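Local structure of R.Ecl18kI (Enterobacter cloacae, 2GB7) at residues Pro24-Phe32 / Lys285-Val293; Gly200-Thr208 / Ile220-Val228. The protein is a type II restriction endonuclease that recognises the double-stranded sequence 5'-CCNGG-3' with nucleotides flipped out of the DNA helix, and cleaves before the first C. The protein carries 1 engineered substitution. All coordinates share one frame; numbering follows the deposited sequence.

Contact 1: residues Pro24-Phe32 / Lys285-Val293; sequences PFALVYKTF and KYSDFPYVV
Phe289 lies over one face of the Tyr29 ring and meets it edge first. Its CD1 sits 3.4 Å from CG of Tyr29, offset toward the rim of that ring. The two planes are 61° apart, an edge-to-face pair. CB of Phe289 adds a CH-pi contact over the same ring. Phe289 also receives an edge: CE2 of Phe25 stands over the centre of its ring, 3.7 Å from CD2 of Phe289. These planes are nearly perpendicular, at 79°. One face of Phe25 is covered by Tyr286, whose CE1 comes within 3.6 Å of CZ of Phe25; the two rings meet obliquely. CG2 of Val292 lies at the edge of Phe25. Tyr29 holds CG anti to the backbone N (chi1 -176°), as does Phe25, which carries both rings off the helix toward 285-293. The hydroxyl of Tyr29 accepts a nearly straight bond from the backbone N of Tyr291, 2.9 Å from OH. That N-H belongs to the first turn of helix 290-302, with Phe289 at the N-cap position. Further along, Phe32 points its edge at the face of Tyr291, with CE2 of Phe32 3.7 Å from CE2 of Tyr291. Helix 49-77 packs on Phe32 through Tyr52. Phe25, Tyr29, Tyr286 and Phe289 form an aromatic cluster, which joins helix 24-34 to the turn between helices 269-285 and 290-302.

Contact 2: residues Gly200-Thr208 / Ile220-Val228; sequences GIREMYLAT and ILYEANVVV
This is a parallel strand pairing inside the mixed sheet, between neighbouring strands 204-207 and 226-230. Met204 pairs with Val226, Tyr205 with Val227 and Leu206 with Val228. Three backbone bonds join the two segments, and Leu206 continues the pairing to Val229. Met204 N donates to Asn225 O at 3.0 Å. Val227 N donates to Met204 O at 2.9 Å. Leu206 N reaches Val227 O at 2.8 Å. Helix 215-223 links the two strands, so this is a beta-alpha-beta crossover within the EcoRII C-terminal family of the PD-(D/E)XK superfamily. The helix ends in a Schellman motif at Asn225, which has positive phi and leads straight into the second strand. CB of Asn225 rests 3.3 Å from Arg202 O. Met204, Leu206, Val226 and Val228 share one face of the sheet. There CB of Leu206 meets CG1 of Val226 at 3.8 Å, and helix 191-199 packs on Met204 and Val226. Beyond the paired residues, chi1 of -170° puts CG2 of Thr208 between its backbone N and carbonyl carbon, where it touches CG1 of Val228 at 3.6 Å. OG1 of Thr208 bonds to Lys182 O. At the other end, Arg202 NE reaches Glu203 OE2 at 2.8 Å in a salt bridge lying in the guanidinium plane.

How the contacts relate
The two contacts lie on opposite sides of the chain's centre, with centres about 29 Å apart, and they do not touch. Contact 2 is nested in sequence within the long loop closed by contact 1. They share no helix or strand. Contact 1 brings helix 24-34 to a turn and the start of helix 290-302, mainly through aromatic rings. Contact 2 joins strands 204-207 and 226-230, mainly through backbone bonds and aliphatic side chains. Both are partly buried, with buried and exposed residues in each. Contact 1 is the nearer to the bound DNA: Pro24, at the start of 24-32 and not itself touching 285-293, packs on a phosphate.

Contact 1: residues Pro24-Phe32 / Lys285-Val293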
loop_
_atom_site.group_PDB
_atom_site.type_symbol
_atom_site.label_atom_id
_atom_site.label_comp_id
_atom_site.label_asym_id
_atom_site.label_seq_id
_atom_site.Cartn_x
_atom_site.Cartn_y
_atom_site.Cartn_z
ATOM N N PRO F 24 -16.880 2.666 -9.734
ATOM C CA PRO F 24 -15.748 2.940 -10.613
ATOM C C PRO F 24 -16.009 2.452 -12.023
ATOM O O PRO F 24 -15.807 3.202 -12.978
ATOM C CB PRO F 24 -14.615 2.123 -9.980
ATOM C CG PRO F 24 -14.932 2.158 -8.520
ATOM C CD PRO F 24 -16.436 2.016 -8.477
ATOM N N PHE F 25 -16.466 1.211 -12.187
ATOM C CA PHE F 25 -16.738 0.743 -13.553
ATOM C C PHE F 25 -17.849 1.526 -14.241
ATOM O O PHE F 25 -17.746 1.848 -15.431
ATOM C CB PHE F 25 -17.070 -0.741 -13.606
ATOM C CG PHE F 25 -17.207 -1.244 -14.997
ATOM C CD1 PHE F 25 -16.082 -1.651 -15.709
ATOM C CD2 PHE F 25 -18.443 -1.257 -15.634
ATOM C CE1 PHE F 25 -16.185 -2.083 -17.013
ATOM C CE2 PHE F 25 -18.552 -1.688 -16.932
ATOM C CZ PHE F 25 -17.432 -2.098 -17.625
ATOM N N ALA F 26 -18.923 1.806 -13.511
ATOM C CA ALA F 26 -20.008 2.615 -14.075
ATOM C C ALA F 26 -19.502 3.981 -14.557
ATOM O O ALA F 26 -19.953 4.484 -15.601
ATOM C CB ALA F 26 -21.123 2.803 -13.044
ATOM N N LEU F 27 -18.600 4.602 -13.785
ATOM C CA LEU F 27 -18.088 5.933 -14.171
ATOM C C LEU F 27 -17.234 5.811 -15.413
ATOM O O LEU F 27 -17.342 6.606 -16.342
ATOM C CB LEU F 27 -17.283 6.590 -13.033
ATOM C CG LEU F 27 -16.531 7.894 -13.360
ATOM C CD1 LEU F 27 -17.497 8.965 -13.834
ATOM C CD2 LEU F 27 -15.708 8.428 -12.160
ATOM N N VAL F 28 -16.398 4.778 -15.435
ATOM C CA VAL F 28 -15.554 4.543 -16.599
ATOM C C VAL F 28 -16.434 4.260 -17.811
ATOM O O VAL F 28 -16.189 4.784 -18.891
ATOM C CB VAL F 28 -14.545 3.374 -16.357
ATOM C CG1 VAL F 28 -13.896 2.956 -17.680
ATOM C CG2 VAL F 28 -13.461 3.750 -15.348
ATOM N N TYR F 29 -17.452 3.427 -17.635
ATOM C CA TYR F 29 -18.341 3.092 -18.760
ATOM C C TYR F 29 -19.098 4.329 -19.258
ATOM O O TYR F 29 -19.184 4.555 -20.465
ATOM C CB TYR F 29 -19.310 1.975 -18.369
ATOM C CG TYR F 29 -20.192 1.510 -19.514
ATOM C CD1 TYR F 29 -19.796 0.461 -20.328
ATOM C CD2 TYR F 29 -21.413 2.118 -19.776
ATOM C CE1 TYR F 29 -20.605 0.041 -21.395
ATOM C CE2 TYR F 29 -22.236 1.705 -20.818
ATOM C CZ TYR F 29 -21.833 0.664 -21.623
ATOM O OH TYR F 29 -22.650 0.267 -22.662
ATOM N N LYS F 30 -19.605 5.150 -18.338
ATOM C CA LYS F 30 -20.254 6.412 -18.723
ATOM C C LYS F 30 -19.317 7.298 -19.557
ATOM O O LYS F 30 -19.722 7.861 -20.610
ATOM C CB LYS F 30 -20.724 7.155 -17.461
ATOM C CG LYS F 30 -21.543 8.395 -17.781
ATOM C CD LYS F 30 -21.895 9.112 -16.471
ATOM C CE LYS F 30 -22.624 10.412 -16.708
ATOM N NZ LYS F 30 -22.937 11.049 -15.383
ATOM N N THR F 31 -18.070 7.392 -19.095
ATOM C CA THR F 31 -17.055 8.246 -19.700
ATOM C C THR F 31 -16.672 7.688 -21.067
ATOM O O THR F 31 -16.594 8.424 -22.042
ATOM C CB THR F 31 -15.847 8.379 -18.759
ATOM O OG1 THR F 31 -16.298 8.981 -17.542
ATOM C CG2 THR F 31 -14.776 9.268 -19.363
ATOM N N PHE F 32 -16.453 6.379 -21.122
ATOM C CA PHE F 32 -16.212 5.665 -22.394
ATOM C C PHE F 32 -17.236 6.019 -23.471
ATOM O O PHE F 32 -16.874 6.365 -24.591
ATOM C CB PHE F 32 -16.226 4.170 -22.123
ATOM C CG PHE F 32 -15.819 3.300 -23.316
ATOM C CD1 PHE F 32 -14.476 3.026 -23.547
ATOM C CD2 PHE F 32 -16.784 2.673 -24.107
ATOM C CE1 PHE F 32 -14.070 2.127 -24.589
ATOM C CE2 PHE F 32 -16.403 1.814 -25.169
ATOM C CZ PHE F 32 -15.044 1.544 -25.401
ATOM N N LYS F 285 -22.289 -10.252 -14.818
ATOM C CA LYS F 285 -21.585 -9.204 -14.084
ATOM C C LYS F 285 -21.794 -7.857 -14.754
ATOM O O LYS F 285 -21.972 -6.848 -14.085
ATOM C CB LYS F 285 -20.083 -9.524 -13.975
ATOM C CG LYS F 285 -19.662 -10.370 -12.757
ATOM C CD LYS F 285 -20.527 -11.630 -12.553
ATOM C CE LYS F 285 -19.867 -12.664 -11.658
ATOM N NZ LYS F 285 -20.639 -13.939 -11.745
ATOM N N TYR F 286 -21.807 -7.850 -16.087
ATOM C CA TYR F 286 -21.902 -6.606 -16.861
ATOM C C TYR F 286 -23.270 -6.400 -17.495
ATOM O O TYR F 286 -23.417 -5.671 -18.486
ATOM C CB TYR F 286 -20.786 -6.578 -17.924
ATOM C CG TYR F 286 -19.431 -6.479 -17.280
ATOM C CD1 TYR F 286 -19.088 -5.354 -16.517
ATOM C CD2 TYR F 286 -18.516 -7.512 -17.376
ATOM C CE1 TYR F 286 -17.856 -5.252 -15.906
ATOM C CE2 TYR F 286 -17.273 -7.421 -16.751
ATOM C CZ TYR F 286 -16.953 -6.283 -16.033
ATOM O OH TYR F 286 -15.736 -6.181 -15.415
ATOM N N SER F 287 -24.278 -7.013 -16.883
ATOM C CA SER F 287 -25.642 -7.032 -17.394
ATOM C C SER F 287 -26.152 -5.655 -17.805
ATOM O O SER F 287 -26.950 -5.536 -18.728
ATOM C CB SER F 287 -26.561 -7.598 -16.317
ATOM O OG SER F 287 -27.734 -8.116 -16.895
ATOM N N ASP F 288 -25.680 -4.627 -17.107
ATOM C CA ASP F 288 -26.213 -3.270 -17.215
ATOM C C ASP F 288 -25.523 -2.440 -18.283
ATOM O O ASP F 288 -25.889 -1.287 -18.503
ATOM C CB ASP F 288 -26.093 -2.554 -15.851
ATOM C CG ASP F 288 -27.131 -3.021 -14.847
ATOM O OD1 ASP F 288 -27.105 -4.206 -14.438
ATOM O OD2 ASP F 288 -27.983 -2.195 -14.450
ATOM N N PHE F 289 -24.553 -3.060 -18.964
ATOM C CA PHE F 289 -23.612 -2.362 -19.818
ATOM C C PHE F 289 -23.635 -2.965 -21.223
ATOM O O PHE F 289 -22.866 -3.887 -21.511
ATOM C CB PHE F 289 -22.231 -2.425 -19.176
ATOM C CG PHE F 289 -22.200 -1.807 -17.794
ATOM C CD1 PHE F 289 -22.261 -0.433 -17.651
ATOM C CD2 PHE F 289 -22.168 -2.601 -16.656
ATOM C CE1 PHE F 289 -22.270 0.168 -16.391
ATOM C CE2 PHE F 289 -22.176 -2.021 -15.394
ATOM C CZ PHE F 289 -22.222 -0.623 -15.264
ATOM N N PRO F 290 -24.547 -2.462 -22.075
ATOM C CA PRO F 290 -24.816 -2.971 -23.418
ATOM C C PRO F 290 -23.549 -3.195 -24.207
ATOM O O PRO F 290 -23.418 -4.225 -24.894
ATOM C CB PRO F 290 -25.644 -1.841 -24.051
ATOM C CG PRO F 290 -26.390 -1.287 -22.923
ATOM C CD PRO F 290 -25.432 -1.324 -21.753
ATOM N N TYR F 291 -22.623 -2.246 -24.153
ATOM C CA TYR F 291 -21.408 -2.385 -24.992
ATOM C C TYR F 291 -20.622 -3.626 -24.602
ATOM O O TYR F 291 -20.069 -4.312 -25.455
ATOM C CB TYR F 291 -20.512 -1.149 -24.904
ATOM C CG TYR F 291 -19.230 -1.212 -25.740
ATOM C CD1 TYR F 291 -19.202 -0.703 -27.045
ATOM C CD2 TYR F 291 -18.044 -1.753 -25.221
ATOM C CE1 TYR F 291 -18.023 -0.719 -27.797
ATOM C CE2 TYR F 291 -16.871 -1.799 -25.985
ATOM C CZ TYR F 291 -16.878 -1.269 -27.271
ATOM O OH TYR F 291 -15.730 -1.303 -28.021
ATOM N N VAL F 292 -20.560 -3.887 -23.303
ATOM C CA VAL F 292 -19.784 -4.999 -22.808
ATOM C C VAL F 292 -20.516 -6.316 -23.057
ATOM O O VAL F 292 -19.909 -7.319 -23.460
ATOM C CB VAL F 292 -19.483 -4.820 -21.313
ATOM C CG1 VAL F 292 -18.719 -6.022 -20.793
ATOM C CG2 VAL F 292 -18.654 -3.543 -21.098
ATOM N N VAL F 293 -21.825 -6.314 -22.823
ATOM C CA VAL F 293 -22.647 -7.483 -23.151
ATOM C C VAL F 293 -22.482 -7.832 -24.631
ATOM O O VAL F 293 -22.301 -8.989 -24.966
ATOM C CB VAL F 293 -24.148 -7.286 -22.773
ATOM C CG1 VAL F 293 -25.002 -8.459 -23.267
ATOM C CG2 VAL F 293 -24.288 -7.134 -21.285
#

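Contact 2: residues Gly200-Thr208 / Ile220-Val228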
loop_
_atom_site.group_PDB
_atom_site.type_symbol
_atom_site.label_atom_id
_atom_site.label_comp_id
_atom_site.label_asym_id
_atom_site.label_seq_id
_atom_site.Cartn_x
_atom_site.Cartn_y
_atom_site.Cartn_z
ATOM N N GLY F 200 3.825 -19.946 -11.469
ATOM C CA GLY F 200 4.566 -20.417 -12.678
ATOM C C GLY F 200 4.210 -19.628 -13.921
ATOM O O GLY F 200 4.399 -20.093 -15.049
ATOM N N ILE F 201 3.720 -18.417 -13.724
ATOM C CA ILE F 201 3.414 -17.547 -14.850
ATOM C C ILE F 201 4.660 -17.380 -15.722
ATOM O O ILE F 201 5.768 -17.208 -15.227
ATOM C CB ILE F 201 2.844 -16.214 -14.332
ATOM C CG1 ILE F 201 1.403 -16.468 -13.939
ATOM C CG2 ILE F 201 2.941 -15.138 -15.401
ATOM C CD1 ILE F 201 0.850 -15.376 -13.040
ATOM N N ARG F 202 4.486 -17.523 -17.043
ATOM C CA ARG F 202 5.606 -17.408 -17.962
ATOM C C ARG F 202 6.115 -15.954 -18.027
ATOM O O ARG F 202 7.298 -15.687 -17.915
ATOM C CB ARG F 202 5.166 -17.839 -19.362
ATOM C CG ARG F 202 6.307 -17.812 -20.376
ATOM C CD ARG F 202 5.816 -18.156 -21.796
ATOM N NE ARG F 202 4.810 -17.180 -22.239
ATOM C CZ ARG F 202 3.490 -17.386 -22.253
ATOM N NH1 ARG F 202 2.975 -18.556 -21.885
ATOM N NH2 ARG F 202 2.681 -16.405 -22.648
ATOM N N GLU F 203 5.178 -15.028 -18.161
ATOM C CA GLU F 203 5.493 -13.616 -18.224
ATOM C C GLU F 203 4.228 -12.863 -17.883
ATOM O O GLU F 203 3.116 -13.333 -18.137
ATOM C CB GLU F 203 5.967 -13.219 -19.615
ATOM C CG GLU F 203 4.962 -13.522 -20.704
ATOM C CD GLU F 203 5.586 -13.483 -22.087
ATOM O OE1 GLU F 203 6.135 -12.396 -22.445
ATOM O OE2 GLU F 203 5.509 -14.523 -22.815
ATOM N N MET F 204 4.381 -11.696 -17.284
ATOM C CA MET F 204 3.222 -10.855 -16.978
ATOM C C MET F 204 3.520 -9.435 -17.413
ATOM O O MET F 204 4.627 -8.906 -17.211
ATOM C CB MET F 204 2.848 -10.889 -15.478
ATOM C CG MET F 204 1.346 -10.546 -15.156
ATOM S SD MET F 204 0.996 -10.443 -13.419
ATOM C CE MET F 204 1.884 -11.857 -12.777
ATOM N N TYR F 205 2.508 -8.813 -17.969
ATOM C CA TYR F 205 2.635 -7.396 -18.329
ATOM C C TYR F 205 2.072 -6.623 -17.161
ATOM O O TYR F 205 0.979 -6.935 -16.690
ATOM C CB TYR F 205 1.809 -7.105 -19.569
ATOM C CG TYR F 205 2.428 -7.780 -20.790
ATOM C CD1 TYR F 205 3.191 -7.046 -21.678
ATOM C CD2 TYR F 205 2.283 -9.152 -20.981
ATOM C CE1 TYR F 205 3.782 -7.651 -22.786
ATOM C CE2 TYR F 205 2.897 -9.777 -22.032
ATOM C CZ TYR F 205 3.633 -9.012 -22.945
ATOM O OH TYR F 205 4.208 -9.621 -24.040
ATOM N N LEU F 206 2.811 -5.604 -16.727
ATOM C CA LEU F 206 2.437 -4.763 -15.575
ATOM C C LEU F 206 2.204 -3.363 -16.076
ATOM O O LEU F 206 3.157 -2.609 -16.339
ATOM C CB LEU F 206 3.539 -4.781 -14.524
ATOM C CG LEU F 206 3.339 -3.813 -13.345
ATOM C CD1 LEU F 206 2.024 -4.168 -12.682
ATOM C CD2 LEU F 206 4.523 -3.864 -12.329
ATOM N N ALA F 207 0.934 -3.043 -16.260
ATOM C CA ALA F 207 0.555 -1.724 -16.777
ATOM C C ALA F 207 0.655 -0.695 -15.669
ATOM O O ALA F 207 0.126 -0.929 -14.585
ATOM C CB ALA F 207 -0.865 -1.765 -17.258
ATOM N N THR F 208 1.232 0.479 -15.955
ATOM C CA THR F 208 1.328 1.523 -14.900
ATOM C C THR F 208 1.334 2.907 -15.483
ATOM O O THR F 208 1.612 3.071 -16.658
ATOM C CB THR F 208 2.619 1.334 -14.016
ATOM O OG1 THR F 208 2.566 2.197 -12.866
ATOM C CG2 THR F 208 3.880 1.658 -14.802
ATOM N N ILE F 220 15.014 -5.946 -11.765
ATOM C CA ILE F 220 14.493 -7.044 -10.934
ATOM C C ILE F 220 13.227 -7.609 -11.557
ATOM O O ILE F 220 13.066 -8.825 -11.636
ATOM C CB ILE F 220 14.200 -6.556 -9.502
ATOM C CG1 ILE F 220 15.511 -6.201 -8.814
ATOM C CG2 ILE F 220 13.389 -7.587 -8.745
ATOM C CD1 ILE F 220 15.350 -5.386 -7.527
ATOM N N LEU F 221 12.345 -6.736 -12.040
ATOM C CA LEU F 221 11.145 -7.197 -12.729
ATOM C C LEU F 221 11.517 -8.033 -13.964
ATOM O O LEU F 221 10.911 -9.057 -14.226
ATOM C CB LEU F 221 10.250 -5.998 -13.124
ATOM C CG LEU F 221 9.603 -5.373 -11.887
ATOM C CD1 LEU F 221 8.936 -4.107 -12.361
ATOM C CD2 LEU F 221 8.582 -6.334 -11.238
ATOM N N TYR F 222 12.509 -7.558 -14.709
ATOM C CA TYR F 222 12.977 -8.239 -15.923
ATOM C C TYR F 222 13.407 -9.666 -15.626
ATOM O O TYR F 222 13.042 -10.600 -16.374
ATOM C CB TYR F 222 14.118 -7.434 -16.535
ATOM C CG TYR F 222 14.706 -8.045 -17.776
ATOM C CD1 TYR F 222 14.095 -7.850 -19.015
ATOM C CD2 TYR F 222 15.857 -8.807 -17.702
ATOM C CE1 TYR F 222 14.636 -8.400 -20.168
ATOM C CE2 TYR F 222 16.422 -9.349 -18.858
ATOM C CZ TYR F 222 15.795 -9.148 -20.068
ATOM O OH TYR F 222 16.372 -9.701 -21.193
ATOM N N GLU F 223 14.158 -9.838 -14.545
ATOM C CA GLU F 223 14.634 -11.186 -14.190
ATOM C C GLU F 223 13.459 -12.064 -13.803
ATOM O O GLU F 223 13.514 -13.303 -13.944
ATOM C CB GLU F 223 15.612 -11.083 -13.026
ATOM C CG GLU F 223 16.343 -12.419 -12.677
ATOM C CD GLU F 223 15.527 -13.381 -11.819
ATOM O OE1 GLU F 223 14.688 -12.910 -11.003
ATOM O OE2 GLU F 223 15.716 -14.617 -11.978
ATOM N N ALA F 224 12.402 -11.423 -13.287
ATOM C CA ALA F 224 11.164 -12.095 -12.895
ATOM C C ALA F 224 10.169 -12.286 -14.038
ATOM O O ALA F 224 9.074 -12.832 -13.824
ATOM C CB ALA F 224 10.507 -11.351 -11.702
ATOM N N ASN F 225 10.573 -11.894 -15.256
ATOM C CA ASN F 225 9.722 -11.953 -16.438
ATOM C C ASN F 225 8.434 -11.137 -16.279
ATOM O O ASN F 225 7.367 -11.508 -16.769
ATOM C CB ASN F 225 9.447 -13.401 -16.816
ATOM C CG ASN F 225 10.710 -14.107 -17.186
ATOM O OD1 ASN F 225 11.353 -13.771 -18.180
ATOM N ND2 ASN F 225 11.063 -15.099 -16.413
ATOM N N VAL F 226 8.578 -9.992 -15.643
ATOM C CA VAL F 226 7.507 -9.009 -15.564
ATOM C C VAL F 226 7.964 -7.812 -16.380
ATOM O O VAL F 226 9.074 -7.317 -16.176
ATOM C CB VAL F 226 7.268 -8.568 -14.108
ATOM C CG1 VAL F 226 6.230 -7.468 -14.060
ATOM C CG2 VAL F 226 6.774 -9.744 -13.266
ATOM N N VAL F 227 7.132 -7.389 -17.325
ATOM C CA VAL F 227 7.501 -6.261 -18.184
ATOM C C VAL F 227 6.596 -5.103 -17.885
ATOM O O VAL F 227 5.381 -5.264 -17.911
ATOM C CB VAL F 227 7.353 -6.612 -19.675
ATOM C CG1 VAL F 227 7.862 -5.469 -20.501
ATOM C CG2 VAL F 227 8.162 -7.847 -19.983
ATOM N N VAL F 228 7.191 -3.944 -17.581
ATOM C CA VAL F 228 6.420 -2.731 -17.306
ATOM C C VAL F 228 5.983 -2.127 -18.633
ATOM O O VAL F 228 6.764 -2.076 -19.619
ATOM C CB VAL F 228 7.229 -1.702 -16.525
ATOM C CG1 VAL F 228 6.377 -0.456 -16.199
ATOM C CG2 VAL F 228 7.770 -2.361 -15.233
#